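Local atomic coordinates of motility protein B (Helicobacter pylori, PDB entry 3CYP), a protein that probably forms, with MotA, the stator of the flagellar motor and may fasten it to the cell wall through this periplasmic C-terminal domain. Residues V72-G77 and N81-S86. Residues are numbered along the deposited sequence; the frame is centred on the assembly and turned at random.
Sequences VLIQYG and NQLSFS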
ATOM      1  N   VAL B  72      -1.537   3.754  -9.569  1.00 12.18           N
ATOM      2  CA  VAL B  72      -2.072   4.695 -10.551  1.00 12.81           C
ATOM      3  C   VAL B  72      -2.648   5.944  -9.934  1.00 11.87           C
ATOM      4  O   VAL B  72      -2.360   7.064 -10.362  1.00 11.75           O
ATOM      5  CB  VAL B  72      -3.059   4.056 -11.520  1.00 12.80           C
ATOM      6  CG1 VAL B  72      -3.592   5.130 -12.488  1.00 14.28           C
ATOM      7  CG2 VAL B  72      -2.340   2.949 -12.300  1.00 13.99           C
ATOM      8  N   LEU B  73      -3.399   5.786  -8.838  1.00 11.44           N
ATOM      9  CA  LEU B  73      -3.887   6.966  -8.141  1.00 11.48           C
ATOM     10  C   LEU B  73      -2.733   7.918  -7.735  1.00 11.43           C
ATOM     11  O   LEU B  73      -2.832   9.157  -7.777  1.00 12.47           O
ATOM     12  CB  LEU B  73      -4.694   6.617  -6.870  1.00 12.05           C
ATOM     13  CG  LEU B  73      -6.042   5.944  -7.171  1.00 11.55           C
ATOM     14  CD1 LEU B  73      -6.633   5.248  -5.939  1.00 14.07           C
ATOM     15  CD2 LEU B  73      -7.007   6.950  -7.795  1.00 13.34           C
ATOM     16  N   ILE B  74      -1.659   7.332  -7.244  1.00 11.80           N
ATOM     17  CA  ILE B  74      -0.502   8.106  -6.821  1.00 13.39           C
ATOM     18  C   ILE B  74       0.190   8.774  -8.015  1.00 13.27           C
ATOM     19  O   ILE B  74       0.574   9.932  -7.950  1.00 13.88           O
ATOM     20  CB  ILE B  74       0.476   7.230  -6.007  1.00 14.10           C
ATOM     21  CG1 ILE B  74      -0.178   6.874  -4.674  1.00 14.75           C
ATOM     22  CG2 ILE B  74       1.856   7.931  -5.805  1.00 14.02           C
ATOM     23  CD1 ILE B  74       0.513   5.690  -3.919  1.00 14.79           C
ATOM     24  N   GLN B  75       0.291   8.057  -9.109  1.00 13.92           N
ATOM     25  CA  GLN B  75       0.752   8.688 -10.357  1.00 14.77           C
ATOM     26  C   GLN B  75      -0.039   9.929 -10.752  1.00 15.16           C
ATOM     27  O   GLN B  75       0.502  10.863 -11.317  1.00 15.19           O
ATOM     28  CB  GLN B  75       0.710   7.691 -11.522  1.00 15.34           C
ATOM     29  CG  GLN B  75       1.736   6.595 -11.420  1.00 16.48           C
ATOM     30  CD  GLN B  75       1.709   5.687 -12.627  1.00 17.73           C
ATOM     31  OE1 GLN B  75       0.802   4.883 -12.785  1.00 16.67           O
ATOM     32  NE2 GLN B  75       2.700   5.853 -13.539  1.00 19.64           N
ATOM     33  N   TYR B  76      -1.353   9.888 -10.531  1.00 13.92           N
ATOM     34  CA  TYR B  76      -2.233  11.006 -10.842  1.00 14.89           C
ATOM     35  C   TYR B  76      -2.278  12.084  -9.732  1.00 15.00           C
ATOM     36  O   TYR B  76      -3.076  13.042  -9.820  1.00 16.17           O
ATOM     37  CB  TYR B  76      -3.612  10.472 -11.141  1.00 15.65           C
ATOM     38  CG  TYR B  76      -3.812   9.812 -12.518  1.00 15.81           C
ATOM     39  CD1 TYR B  76      -4.339   8.532 -12.642  1.00 16.17           C
ATOM     40  CD2 TYR B  76      -3.522  10.515 -13.675  1.00 18.65           C
ATOM     41  CE1 TYR B  76      -4.581   7.950 -13.927  1.00 17.57           C
ATOM     42  CE2 TYR B  76      -3.764   9.969 -14.921  1.00 18.61           C
ATOM     43  CZ  TYR B  76      -4.295   8.702 -15.047  1.00 18.67           C
ATOM     44  OH  TYR B  76      -4.521   8.200 -16.326  1.00 20.60           O
ATOM     45  N   GLY B  77      -1.436  11.933  -8.706  1.00 15.47           N
ATOM     46  CA  GLY B  77      -1.219  12.977  -7.757  1.00 14.88           C
ATOM     47  C   GLY B  77      -1.867  12.803  -6.401  1.00 15.05           C
ATOM     48  O   GLY B  77      -1.777  13.702  -5.581  1.00 15.60           O
ATOM     49  N   ASN B  81       0.022   9.501   1.740  1.00 15.22           N
ATOM     50  CA  ASN B  81      -0.507   9.564   3.107  1.00 15.10           C
ATOM     51  C   ASN B  81      -2.013   9.292   3.220  1.00 15.97           C
ATOM     52  O   ASN B  81      -2.459   8.813   4.286  1.00 17.09           O
ATOM     53  CB  ASN B  81      -0.175  10.897   3.778  1.00 15.31           C
ATOM     54  CG  ASN B  81      -0.457  10.877   5.264  1.00 16.10           C
ATOM     55  OD1 ASN B  81       0.088  10.039   5.967  1.00 19.36           O
ATOM     56  ND2 ASN B  81      -1.320  11.774   5.733  1.00 19.86           N
ATOM     57  N   GLN B  82      -2.803   9.569   2.183  1.00 14.35           N
ATOM     58  CA  GLN B  82      -4.224   9.364   2.230  1.00 15.64           C
ATOM     59  C   GLN B  82      -4.633   7.973   1.689  1.00 14.98           C
ATOM     60  O   GLN B  82      -5.815   7.649   1.679  1.00 17.42           O
ATOM     61  CB  GLN B  82      -4.939  10.427   1.430  1.00 16.95           C
ATOM     62  CG  GLN B  82      -5.151  11.743   2.172  1.00 17.97           C
ATOM     63  CD  GLN B  82      -5.704  12.767   1.240  1.00 19.97           C
ATOM     64  OE1 GLN B  82      -5.016  13.184   0.294  1.00 21.85           O
ATOM     65  NE2 GLN B  82      -6.964  13.109   1.420  1.00 16.62           N
ATOM     66  N   LEU B  83      -3.650   7.153   1.301  1.00 14.62           N
ATOM     67  CA  LEU B  83      -3.939   5.882   0.644  1.00 13.01           C
ATOM     68  C   LEU B  83      -3.479   4.641   1.392  1.00 12.54           C
ATOM     69  O   LEU B  83      -2.466   4.658   2.119  1.00 14.22           O
ATOM     70  CB  LEU B  83      -3.299   5.857  -0.749  1.00 12.65           C
ATOM     71  CG  LEU B  83      -4.037   6.638  -1.808  1.00 13.57           C
ATOM     72  CD1 LEU B  83      -3.086   6.832  -3.002  1.00 13.97           C
ATOM     73  CD2 LEU B  83      -5.339   5.931  -2.236  1.00 12.88           C
ATOM     74  N   SER B  84      -4.217   3.555   1.197  1.00 11.63           N
ATOM     75  CA  SER B  84      -3.822   2.211   1.581  1.00 11.58           C
ATOM     76  C   SER B  84      -4.490   1.259   0.604  1.00 12.89           C
ATOM     77  O   SER B  84      -5.403   1.657  -0.124  1.00 13.19           O
ATOM     78  CB  SER B  84      -4.266   1.922   2.997  1.00 12.54           C
ATOM     79  OG  SER B  84      -5.653   1.938   3.133  1.00 12.61           O
ATOM     80  N   PHE B  85      -4.033   0.013   0.598  1.00 12.91           N
ATOM     81  CA  PHE B  85      -4.690  -1.048  -0.186  1.00 12.84           C
ATOM     82  C   PHE B  85      -4.916  -2.293   0.638  1.00 13.20           C
ATOM     83  O   PHE B  85      -4.161  -2.568   1.609  1.00 14.08           O
ATOM     84  CB  PHE B  85      -3.929  -1.367  -1.468  1.00 13.56           C
ATOM     85  CG  PHE B  85      -2.682  -2.218  -1.274  1.00 12.21           C
ATOM     86  CD1 PHE B  85      -1.473  -1.628  -0.874  1.00 15.99           C
ATOM     87  CD2 PHE B  85      -2.725  -3.600  -1.470  1.00 16.40           C
ATOM     88  CE1 PHE B  85      -0.325  -2.404  -0.720  1.00 15.83           C
ATOM     89  CE2 PHE B  85      -1.565  -4.370  -1.293  1.00 15.56           C
ATOM     90  CZ  PHE B  85      -0.379  -3.757  -0.912  1.00 13.13           C
ATOM     91  N   SER B  86      -5.953  -3.035   0.276  1.00 13.57           N
ATOM     92  CA  SER B  86      -6.330  -4.204   1.028  1.00 14.71           C
ATOM     93  C   SER B  86      -6.780  -5.276   0.095  1.00 15.57           C
ATOM     94  O   SER B  86      -7.489  -5.016  -0.865  1.00 16.38           O
ATOM     95  CB  SER B  86      -7.404  -3.891   2.050  1.00 15.09           C
ATOM     96  OG  SER B  86      -6.981  -2.926   2.997  1.00 15.85           O
TER
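L83 on strand 83-87 reaches across to L73 and I74 in the last turn of helix 58-75. The contact between 72-77 and 81-86 is wholly apolar. The two methyl branches of L83 divide the work. L83 CD1 lies against I74, 3.4 Å from I74 CG1, which is tighter than usual for two carbons. The same L83 CD1 is 3.9 Å from I74 CD1. I74 and L83 run past each other in opposite directions. The ethyl arm of I74 makes this contact because CG1 stands anti to the carbonyl carbon (chi1 -69°). The other branch, L83 CD2, meets L73 CD1 at 4.0 Å. These two leucine side chains cross at a slant, and L73 CB lies 4.2 Å from L83 CD1. L83 thus sits over two consecutive helix residues. V78 touches both leucines, and V41 of the neighbouring strand 38-44 touches both as well. I74 also packs on Y67 of the second subunit.

The helix closes beside this packing with a Schellman motif. G77 N donates a hydrogen bond to I74 O (2.9 Å), and V78 N pairs with L73 O. G77, with positive phi (105°), is the C-prime residue of this motif. The chain then turns back toward the strand through a short connection.

On the strand side, S84 and S86 form backbone hydrogen bonds with strand 38-44. These bonds pair the strand with 38-44 in the sheet, while L83 points toward the helix. This is the helix-to-strand return of a beta-alpha-beta unit, strand 38-44, helix 58-75, strand 83-87, in the OmpA-like domain of MotB.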